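Local coordinates for alanine dehydrogenase/pyridine nucleotide transhydrogenase (Mycobacterium smegmatis str. MC2 155, PDB 3P2Y), which probably takes part, as a transhydrogenase alpha subunit, in hydride transfer between NADH and NADP that is coupled to proton pumping across the membrane, at residues A[131-142]-A[364-375]; A[150-161]-A[194-203]. One frame throughout, in Å; residues are numbered along the deposited sequence.

Contact 1: residues A[131-142]-A[364-375]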
loop_
_atom_site.group_PDB
_atom_site.type_symbol
_atom_site.label_atom_id
_atom_site.label_comp_id
_atom_site.label_asym_id
_atom_site.label_seq_id
_atom_site.Cartn_x
_atom_site.Cartn_y
_atom_site.Cartn_z
ATOM N N ALA A 131 3.743 34.513 16.353
ATOM C CA ALA A 131 3.568 33.135 15.854
ATOM C C ALA A 131 2.350 33.017 14.968
ATOM O O ALA A 131 1.281 33.544 15.295
ATOM C CB ALA A 131 3.436 32.169 17.018
ATOM N N PHE A 132 2.504 32.282 13.863
ATOM C CA PHE A 132 1.436 32.162 12.871
ATOM C C PHE A 132 1.091 30.701 12.752
ATOM O O PHE A 132 1.968 29.904 12.472
ATOM C CB PHE A 132 1.882 32.715 11.516
ATOM C CG PHE A 132 2.225 34.193 11.559
ATOM C CD1 PHE A 132 1.237 35.142 11.307
ATOM C CD2 PHE A 132 3.507 34.621 11.911
ATOM C CE1 PHE A 132 1.534 36.520 11.361
ATOM C CE2 PHE A 132 3.816 35.996 11.998
ATOM C CZ PHE A 132 2.818 36.938 11.706
ATOM N N ALA A 133 -0.171 30.363 13.001
ATOM C CA ALA A 133 -0.668 28.966 12.918
ATOM C C ALA A 133 -1.141 28.668 11.492
ATOM O O ALA A 133 -2.051 29.344 10.956
ATOM C CB ALA A 133 -1.838 28.757 13.895
ATOM N N MET A 134 -0.559 27.648 10.877
ATOM C CA MET A 134 -0.953 27.315 9.514
ATOM C C MET A 134 -2.421 26.858 9.463
ATOM O O MET A 134 -3.088 27.054 8.450
ATOM C CB MET A 134 -0.003 26.269 8.919
ATOM C CG MET A 134 1.457 26.786 8.711
ATOM S SD MET A 134 1.559 28.244 7.614
ATOM C CE MET A 134 1.108 27.485 6.024
ATOM N N GLU A 135 -2.934 26.298 10.558
ATOM C CA GLU A 135 -4.349 25.901 10.604
ATOM C C GLU A 135 -5.282 27.105 10.502
ATOM O O GLU A 135 -6.469 26.942 10.164
ATOM C CB GLU A 135 -4.683 25.155 11.918
ATOM C CG GLU A 135 -3.844 23.913 12.220
ATOM C CD GLU A 135 -2.668 24.204 13.167
ATOM O OE1 GLU A 135 -2.069 25.302 13.086
ATOM O OE2 GLU A 135 -2.307 23.307 13.956
ATOM N N SER A 136 -4.772 28.294 10.828
ATOM C CA SER A 136 -5.577 29.521 10.912
ATOM C C SER A 136 -5.464 30.406 9.671
ATOM O O SER A 136 -6.030 31.514 9.653
ATOM C CB SER A 136 -5.234 30.323 12.179
ATOM O OG SER A 136 -5.589 29.561 13.348
ATOM N N ILE A 137 -4.774 29.915 8.633
ATOM C CA ILE A 137 -4.751 30.587 7.332
ATOM C C ILE A 137 -6.206 30.638 6.843
ATOM O O ILE A 137 -6.877 29.616 6.778
ATOM C CB ILE A 137 -3.865 29.818 6.294
ATOM C CG1 ILE A 137 -2.387 29.793 6.736
ATOM C CG2 ILE A 137 -3.990 30.443 4.874
ATOM C CD1 ILE A 137 -1.700 31.129 6.644
ATOM N N PRO A 138 -6.710 31.841 6.547
ATOM C CA PRO A 138 -8.133 31.902 6.190
ATOM C C PRO A 138 -8.391 31.300 4.819
ATOM O O PRO A 138 -7.490 31.303 3.953
ATOM C CB PRO A 138 -8.453 33.410 6.234
ATOM C CG PRO A 138 -7.156 34.108 6.131
ATOM C CD PRO A 138 -6.096 33.172 6.677
ATOM N N ARG A 139 -9.612 30.780 4.633
ATOM C CA ARG A 139 -9.976 30.132 3.382
ATOM C C ARG A 139 -10.458 31.192 2.400
ATOM O O ARG A 139 -11.651 31.322 2.143
ATOM C CB ARG A 139 -11.069 29.086 3.613
ATOM N N ILE A 140 -9.506 31.962 1.888
ATOM C CA ILE A 140 -9.761 33.056 0.942
ATOM C C ILE A 140 -8.859 32.876 -0.283
ATOM O O ILE A 140 -7.820 32.179 -0.220
ATOM C CB ILE A 140 -9.556 34.453 1.578
ATOM C CG1 ILE A 140 -8.078 34.684 1.963
ATOM C CG2 ILE A 140 -10.525 34.673 2.786
ATOM C CD1 ILE A 140 -7.787 36.106 2.475
ATOM N N SER A 141 -9.250 33.508 -1.389
ATOM C CA SER A 141 -8.566 33.372 -2.687
ATOM C C SER A 141 -7.058 33.621 -2.595
ATOM O O SER A 141 -6.240 32.835 -3.107
ATOM C CB SER A 141 -9.195 34.334 -3.713
ATOM O OG SER A 141 -8.765 34.034 -5.039
ATOM N N ARG A 142 -6.700 34.729 -1.953
ATOM C CA ARG A 142 -5.300 35.169 -1.836
ATOM C C ARG A 142 -4.441 34.141 -1.068
ATOM O O ARG A 142 -3.203 34.174 -1.144
ATOM C CB ARG A 142 -5.183 36.518 -1.113
ATOM C CG ARG A 142 -5.623 37.758 -1.907
ATOM C CD ARG A 142 -5.322 39.041 -1.121
ATOM N NE ARG A 142 -3.923 39.126 -0.704
ATOM C CZ ARG A 142 -3.496 39.198 0.568
ATOM N NH1 ARG A 142 -4.346 39.199 1.588
ATOM N NH2 ARG A 142 -2.200 39.283 0.820
ATOM N N PHE A 364 -0.198 43.822 9.697
ATOM C CA PHE A 364 -1.394 43.300 10.344
ATOM C C PHE A 364 -2.722 43.807 9.789
ATOM O O PHE A 364 -3.783 43.391 10.251
ATOM C CB PHE A 364 -1.304 43.431 11.869
ATOM C CG PHE A 364 -0.308 42.495 12.482
ATOM C CD1 PHE A 364 -0.623 41.144 12.647
ATOM C CD2 PHE A 364 0.950 42.948 12.864
ATOM C CE1 PHE A 364 0.305 40.259 13.195
ATOM C CE2 PHE A 364 1.885 42.071 13.422
ATOM C CZ PHE A 364 1.552 40.714 13.578
ATOM N N THR A 365 -2.660 44.654 8.759
ATOM C CA THR A 365 -3.853 45.079 8.027
ATOM C C THR A 365 -4.165 44.084 6.936
ATOM O O THR A 365 -5.228 44.120 6.325
ATOM C CB THR A 365 -3.714 46.500 7.432
ATOM O OG1 THR A 365 -2.764 46.497 6.353
ATOM C CG2 THR A 365 -3.278 47.476 8.506
ATOM N N ASP A 366 -3.222 43.185 6.696
ATOM C CA ASP A 366 -3.449 42.095 5.759
ATOM C C ASP A 366 -4.194 40.990 6.516
ATOM O O ASP A 366 -3.680 40.453 7.501
ATOM C CB ASP A 366 -2.109 41.608 5.217
ATOM C CG ASP A 366 -2.257 40.455 4.209
ATOM O OD1 ASP A 366 -3.148 39.593 4.405
ATOM O OD2 ASP A 366 -1.453 40.423 3.245
ATOM N N GLU A 367 -5.393 40.673 6.020
ATOM C CA GLU A 367 -6.314 39.709 6.614
ATOM C C GLU A 367 -5.683 38.331 6.913
ATOM O O GLU A 367 -6.024 37.663 7.881
ATOM C CB GLU A 367 -7.507 39.549 5.666
ATOM C CG GLU A 367 -7.115 39.269 4.191
ATOM C CD GLU A 367 -7.034 40.503 3.279
ATOM O OE1 GLU A 367 -7.142 40.286 2.050
ATOM O OE2 GLU A 367 -6.854 41.656 3.763
ATOM N N ILE A 368 -4.767 37.907 6.053
ATOM C CA ILE A 368 -4.130 36.589 6.196
ATOM C C ILE A 368 -3.199 36.606 7.403
ATOM O O ILE A 368 -3.177 35.663 8.205
ATOM C CB ILE A 368 -3.334 36.180 4.908
ATOM C CG1 ILE A 368 -4.293 35.958 3.732
ATOM C CG2 ILE A 368 -2.466 34.925 5.176
ATOM C CD1 ILE A 368 -3.620 35.732 2.381
ATOM N N VAL A 369 -2.426 37.686 7.500
ATOM C CA VAL A 369 -1.479 37.895 8.577
ATOM C C VAL A 369 -2.214 38.037 9.921
ATOM O O VAL A 369 -1.864 37.387 10.909
ATOM C CB VAL A 369 -0.587 39.148 8.262
ATOM C CG1 VAL A 369 0.353 39.479 9.451
ATOM C CG2 VAL A 369 0.199 38.935 6.935
ATOM N N ALA A 370 -3.249 38.880 9.954
ATOM C CA ALA A 370 -4.023 39.077 11.172
ATOM C C ALA A 370 -4.762 37.800 11.626
ATOM O O ALA A 370 -4.758 37.482 12.824
ATOM C CB ALA A 370 -5.009 40.240 10.991
ATOM N N ALA A 371 -5.371 37.085 10.681
ATOM C CA ALA A 371 -6.161 35.884 11.010
ATOM C C ALA A 371 -5.294 34.720 11.485
ATOM O O ALA A 371 -5.708 33.951 12.359
ATOM C CB ALA A 371 -7.023 35.442 9.825
ATOM N N SER A 372 -4.102 34.577 10.902
ATOM C CA SER A 372 -3.243 33.433 11.264
ATOM C C SER A 372 -2.353 33.667 12.495
ATOM O O SER A 372 -1.826 32.707 13.055
ATOM C CB SER A 372 -2.393 32.965 10.078
ATOM O OG SER A 372 -1.472 33.965 9.662
ATOM N N CYS A 373 -2.169 34.923 12.904
ATOM C CA CYS A 373 -1.284 35.221 14.043
ATOM C C CYS A 373 -2.032 34.888 15.321
ATOM O O CYS A 373 -3.129 35.427 15.545
ATOM C CB CYS A 373 -0.903 36.701 14.046
ATOM S SG CYS A 373 0.232 37.101 15.380
ATOM N N ILE A 374 -1.467 34.025 16.150
ATOM C CA ILE A 374 -2.150 33.598 17.364
ATOM C C ILE A 374 -1.682 34.354 18.606
ATOM O O ILE A 374 -2.219 34.151 19.699
ATOM C CB ILE A 374 -2.036 32.065 17.603
ATOM C CG1 ILE A 374 -0.572 31.627 17.818
ATOM C CG2 ILE A 374 -2.729 31.330 16.441
ATOM C CD1 ILE A 374 -0.425 30.150 18.329
ATOM N N THR A 375 -0.699 35.223 18.432
ATOM C CA THR A 375 -0.060 35.861 19.601
ATOM C C THR A 375 -0.465 37.322 19.746
ATOM O O THR A 375 -0.051 37.983 20.701
ATOM C CB THR A 375 1.474 35.805 19.508
ATOM O OG1 THR A 375 1.870 36.181 18.188
ATOM C CG2 THR A 375 1.986 34.394 19.799
#
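Phe132 keeps CG beside its own backbone N (chi1 -62°), which brings the ring up to the last turn of helix 367-372, while Asp366 sets CG anti to its N (chi1 -180°), where the carboxylate faces Arg142. Between these two points the C-terminal end of the chain docks on the N-terminal domain, whose parallel sheet ends within this chain at strand 130-133. The docking illustrates how an edge strand is covered: on its inner side Phe132 bonds through its backbone to Leu108 and Gly110 of strand 107-110, while Ala131 N and O and Ala133 N turn to the incoming chain.

There Phe132 and Cys373 form a single antiparallel bridge, as a non-hydrogen-bonded pair. Ile374 N gives to Ala131 O at 2.9 Å on one flank, and Ala133 N gives to Ser372 O at 2.9 Å on the other. The ladder goes no further by backbone alone; instead Thr375 OG1 accepts from Ala131 N at 3.1 Å. Val369 O lies in the plane of the Phe132 ring at its edge, 3.5 Å from CE1, and Cys373 SG sits above a face, 4.7 Å from the Phe132 ring centroid. Farther along, Pro138 lays CG against Ile368 CA and Ala371 CB, and Ile140 CD1 reaches Ile368 CG1.

At the start of the helix Arg142 grips Asp366 end-on in a salt bridge, NH2 giving to OD2 at 2.8 Å, with the guanidinium and carboxylate planes 53° apart. Ile368 CD1 lies over one guanidinium face, toward its rim. The other oxygen does double duty: Asp366 OD1 takes Arg142 NH1 at 3.1 Å from above the carboxylate plane, and caps the helix by accepting from Ile368 N at 2.9 Å, nearly along its C-O axis.

Contact 2: residues A[150-161]-A[194-203]. With EDO (1,2-ethanediol), chain G.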
loop_
_atom_site.group_PDB
_atom_site.type_symbol
_atom_site.label_atom_id
_atom_site.label_comp_id
_atom_site.label_asym_id
_atom_site.label_seq_id
_atom_site.Cartn_x
_atom_site.Cartn_y
_atom_site.Cartn_z
ATOM N N SER A 150 -4.951 21.648 3.557
ATOM C CA SER A 150 -5.339 20.995 2.295
ATOM C C SER A 150 -4.201 20.174 1.680
ATOM O O SER A 150 -4.408 19.047 1.215
ATOM C CB SER A 150 -5.844 22.040 1.289
ATOM O OG SER A 150 -5.979 21.503 -0.006
ATOM N N SER A 151 -2.987 20.726 1.660
ATOM C CA SER A 151 -1.907 19.950 0.999
ATOM C C SER A 151 -1.645 18.640 1.741
ATOM O O SER A 151 -1.443 17.598 1.115
ATOM C CB SER A 151 -0.604 20.759 0.838
ATOM O OG SER A 151 0.023 21.044 2.081
ATOM N N GLN A 152 -1.662 18.703 3.072
ATOM C CA GLN A 152 -1.466 17.496 3.890
ATOM C C GLN A 152 -2.637 16.529 3.760
ATOM O O GLN A 152 -2.445 15.288 3.745
ATOM C CB GLN A 152 -1.171 17.845 5.353
ATOM C CG GLN A 152 0.062 18.782 5.477
ATOM C CD GLN A 152 1.301 18.255 4.720
ATOM O OE1 GLN A 152 1.964 17.350 5.195
ATOM N NE2 GLN A 152 1.616 18.840 3.559
ATOM N N ALA A 153 -3.843 17.082 3.648
ATOM C CA ALA A 153 -5.036 16.230 3.493
ATOM C C ALA A 153 -5.012 15.520 2.141
ATOM O O ALA A 153 -5.466 14.365 2.042
ATOM C CB ALA A 153 -6.326 17.094 3.654
ATOM N N ASN A 154 -4.495 16.181 1.094
ATOM C CA ASN A 154 -4.322 15.512 -0.221
ATOM C C ASN A 154 -3.432 14.300 -0.097
ATOM O O ASN A 154 -3.748 13.227 -0.620
ATOM C CB ASN A 154 -3.708 16.446 -1.273
ATOM C CG ASN A 154 -4.716 17.004 -2.217
ATOM O OD1 ASN A 154 -5.525 16.265 -2.809
ATOM N ND2 ASN A 154 -4.660 18.341 -2.420
ATOM N N VAL A 155 -2.307 14.459 0.599
ATOM C CA VAL A 155 -1.424 13.302 0.800
ATOM C C VAL A 155 -2.175 12.201 1.583
ATOM O O VAL A 155 -2.059 11.012 1.249
ATOM C CB VAL A 155 -0.125 13.679 1.539
ATOM C CG1 VAL A 155 0.728 12.393 1.821
ATOM C CG2 VAL A 155 0.694 14.714 0.693
ATOM N N ALA A 156 -2.894 12.603 2.628
ATOM C CA ALA A 156 -3.550 11.640 3.500
ATOM C C ALA A 156 -4.611 10.844 2.741
ATOM O O ALA A 156 -4.674 9.620 2.903
ATOM C CB ALA A 156 -4.144 12.319 4.736
ATOM N N GLY A 157 -5.415 11.524 1.893
ATOM C CA GLY A 157 -6.463 10.814 1.147
ATOM C C GLY A 157 -5.868 9.770 0.208
ATOM O O GLY A 157 -6.390 8.651 0.081
ATOM N N TYR A 158 -4.777 10.143 -0.469
ATOM C CA TYR A 158 -4.067 9.211 -1.369
ATOM C C TYR A 158 -3.520 8.009 -0.590
ATOM O O TYR A 158 -3.747 6.843 -0.962
ATOM C CB TYR A 158 -2.938 9.996 -2.063
ATOM C CG TYR A 158 -1.922 9.183 -2.797
ATOM C CD1 TYR A 158 -2.210 8.645 -4.044
ATOM C CD2 TYR A 158 -0.655 8.973 -2.252
ATOM C CE1 TYR A 158 -1.259 7.891 -4.741
ATOM C CE2 TYR A 158 0.319 8.217 -2.947
ATOM C CZ TYR A 158 0.001 7.703 -4.203
ATOM O OH TYR A 158 0.933 6.959 -4.912
ATOM N N LYS A 159 -2.813 8.280 0.507
ATOM C CA LYS A 159 -2.212 7.162 1.278
ATOM C C LYS A 159 -3.285 6.318 1.983
ATOM O O LYS A 159 -3.051 5.122 2.254
ATOM C CB LYS A 159 -1.196 7.693 2.292
ATOM C CG LYS A 159 0.077 8.292 1.652
ATOM C CD LYS A 159 0.764 7.360 0.655
ATOM C CE LYS A 159 1.150 5.950 1.250
ATOM N NZ LYS A 159 2.386 6.125 2.185
ATOM N N ALA A 160 -4.445 6.919 2.279
ATOM C CA ALA A 160 -5.581 6.149 2.879
ATOM C C ALA A 160 -6.048 5.035 1.959
ATOM O O ALA A 160 -6.322 3.908 2.406
ATOM C CB ALA A 160 -6.795 7.095 3.257
ATOM N N VAL A 161 -6.128 5.339 0.655
ATOM C CA VAL A 161 -6.518 4.326 -0.324
ATOM C C VAL A 161 -5.457 3.254 -0.452
ATOM O O VAL A 161 -5.794 2.060 -0.558
ATOM C CB VAL A 161 -6.840 4.954 -1.722
ATOM C CG1 VAL A 161 -7.081 3.850 -2.797
ATOM C CG2 VAL A 161 -8.077 5.800 -1.562
ATOM N N VAL A 194 -10.984 17.723 1.190
ATOM C CA VAL A 194 -9.810 17.509 0.346
ATOM C C VAL A 194 -9.322 16.041 0.426
ATOM O O VAL A 194 -9.048 15.431 -0.622
ATOM C CB VAL A 194 -8.685 18.484 0.720
ATOM C CG1 VAL A 194 -7.371 18.103 -0.038
ATOM C CG2 VAL A 194 -9.111 19.949 0.352
ATOM N N ALA A 195 -9.193 15.495 1.641
ATOM C CA ALA A 195 -8.683 14.114 1.760
ATOM C C ALA A 195 -9.665 13.158 1.056
ATOM O O ALA A 195 -9.245 12.236 0.317
ATOM C CB ALA A 195 -8.516 13.714 3.223
ATOM N N GLY A 196 -10.952 13.347 1.323
ATOM C CA GLY A 196 -11.974 12.419 0.795
ATOM C C GLY A 196 -12.015 12.467 -0.729
ATOM O O GLY A 196 -12.215 11.453 -1.397
ATOM N N LEU A 197 -11.840 13.656 -1.298
ATOM C CA LEU A 197 -11.866 13.771 -2.747
ATOM C C LEU A 197 -10.660 13.071 -3.373
ATOM O O LEU A 197 -10.781 12.414 -4.410
ATOM C CB LEU A 197 -11.877 15.239 -3.166
ATOM C CG LEU A 197 -12.320 15.509 -4.606
ATOM C CD1 LEU A 197 -13.787 15.019 -4.837
ATOM C CD2 LEU A 197 -12.194 17.014 -4.912
ATOM N N GLN A 198 -9.483 13.256 -2.772
ATOM C CA GLN A 198 -8.305 12.565 -3.259
ATOM C C GLN A 198 -8.458 11.059 -3.074
ATOM O O GLN A 198 -8.059 10.296 -3.950
ATOM C CB GLN A 198 -7.030 13.066 -2.546
ATOM C CG GLN A 198 -5.728 12.497 -3.225
ATOM C CD GLN A 198 -5.626 12.927 -4.686
ATOM O OE1 GLN A 198 -5.791 12.104 -5.598
ATOM N NE2 GLN A 198 -5.415 14.211 -4.914
ATOM N N ALA A 199 -9.046 10.623 -1.967
ATOM C CA ALA A 199 -9.337 9.164 -1.789
ATOM C C ALA A 199 -10.252 8.628 -2.920
ATOM O O ALA A 199 -9.989 7.575 -3.503
ATOM C CB ALA A 199 -9.982 8.885 -0.404
ATOM N N LEU A 200 -11.306 9.367 -3.248
ATOM C CA LEU A 200 -12.156 8.935 -4.382
ATOM C C LEU A 200 -11.377 8.831 -5.688
ATOM O O LEU A 200 -11.548 7.849 -6.438
ATOM C CB LEU A 200 -13.345 9.890 -4.572
ATOM C CG LEU A 200 -14.400 9.795 -3.467
ATOM C CD1 LEU A 200 -15.331 11.027 -3.612
ATOM C CD2 LEU A 200 -15.224 8.479 -3.529
ATOM N N ALA A 201 -10.537 9.839 -5.975
ATOM C CA ALA A 201 -9.782 9.860 -7.222
ATOM C C ALA A 201 -8.819 8.685 -7.241
ATOM O O ALA A 201 -8.702 7.986 -8.265
ATOM C CB ALA A 201 -9.005 11.201 -7.404
ATOM N N THR A 202 -8.123 8.478 -6.126
ATOM C CA THR A 202 -7.095 7.410 -6.075
ATOM C C THR A 202 -7.726 6.014 -6.172
ATOM O O THR A 202 -7.196 5.153 -6.876
ATOM C CB THR A 202 -6.223 7.553 -4.820
ATOM O OG1 THR A 202 -5.575 8.841 -4.897
ATOM C CG2 THR A 202 -5.112 6.469 -4.767
ATOM N N ALA A 203 -8.837 5.807 -5.472
ATOM C CA ALA A 203 -9.552 4.518 -5.537
ATOM C C ALA A 203 -9.999 4.234 -6.973
ATOM O O ALA A 203 -9.879 3.091 -7.461
ATOM C CB ALA A 203 -10.729 4.512 -4.599
HETATM C C1 EDO G . -0.083 4.381 4.392
HETATM O O1 EDO G . -0.696 3.948 3.166
HETATM C C2 EDO G . 1.182 3.548 4.684
HETATM O O2 EDO G . 2.281 3.839 3.780
HETATM O O HOH W 1 -8.399 16.626 -3.077
#
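Val194 packs against Ser150 and Asn154 at one end of a close helix pair, Val161 against Ala199, Thr202 and Ala203 at the other, and Gln198 bridges the middle. Helix 194-206 follows strand 186-190 and carries Gly196 of a GxGxxG pattern, consistent with the first helix of a Rossmann-type nucleotide-binding domain; it packs on helix 148-167 with segment axes only 7.0 Å apart, crossing at -38°.

So short a separation depends on small residues at the crossing. Gly157 has no side chain, and its CA comes 3.2 Å from Ala195 O in a CA-H...O contact; Ala195 CA returns the same kind of contact to Ala153 O at 3.2 Å. Val194 pushes CG1 over the turn that holds Ser150 O and the Asn154 amide, with CG1 3.6 Å from Asn154 CG. Val161 straddles the far end: its CG1, anti to the backbone N (chi1 173°), rests on Ala203, whereas CG2 lies 3.3 Å from Ala199 O, and Thr202 CG2 packs on its CB, 3.8 Å away.

Gln198 runs across Asn154 at about a right angle, bending at chi2. Its NE2 gives a fairly straight bond to Asn154 OD1 at 2.9 Å, approaching from above the carbonyl plane. Next to it Tyr158 offers a ring edge to Thr202 OG1, and its hydroxyl accepts from Val172 N of the second subunit.

The pair is thus mainly a hydrocarbon and backbone interface, close because its centre is glycine and alanine; on one flank Asn154 OD1 takes both the amide bond and a water, and that water also donates to Val194 O.

The two contacts have centres about 25 Å apart and do not touch, their nearest atoms being about 8 Å from each other. Both join the N-terminal and C-terminal family regions: contact 1 at the outer edge of the N-terminal sheet, contact 2 with its centre about 9 Å from the centre of the chain. Helix 336-354 packs against one segment of each: Met134 from 131-142 touches Tyr343 and Asn346, and from 150-161 Gln152 touches Tyr343 while Ser151 bonds to Asn346. Contact 1 is the one near a metal, with the Asp366 side chain about 9 Å from a bound calcium ion; contact 2 lies away from the annotated sites but reaches the second subunit.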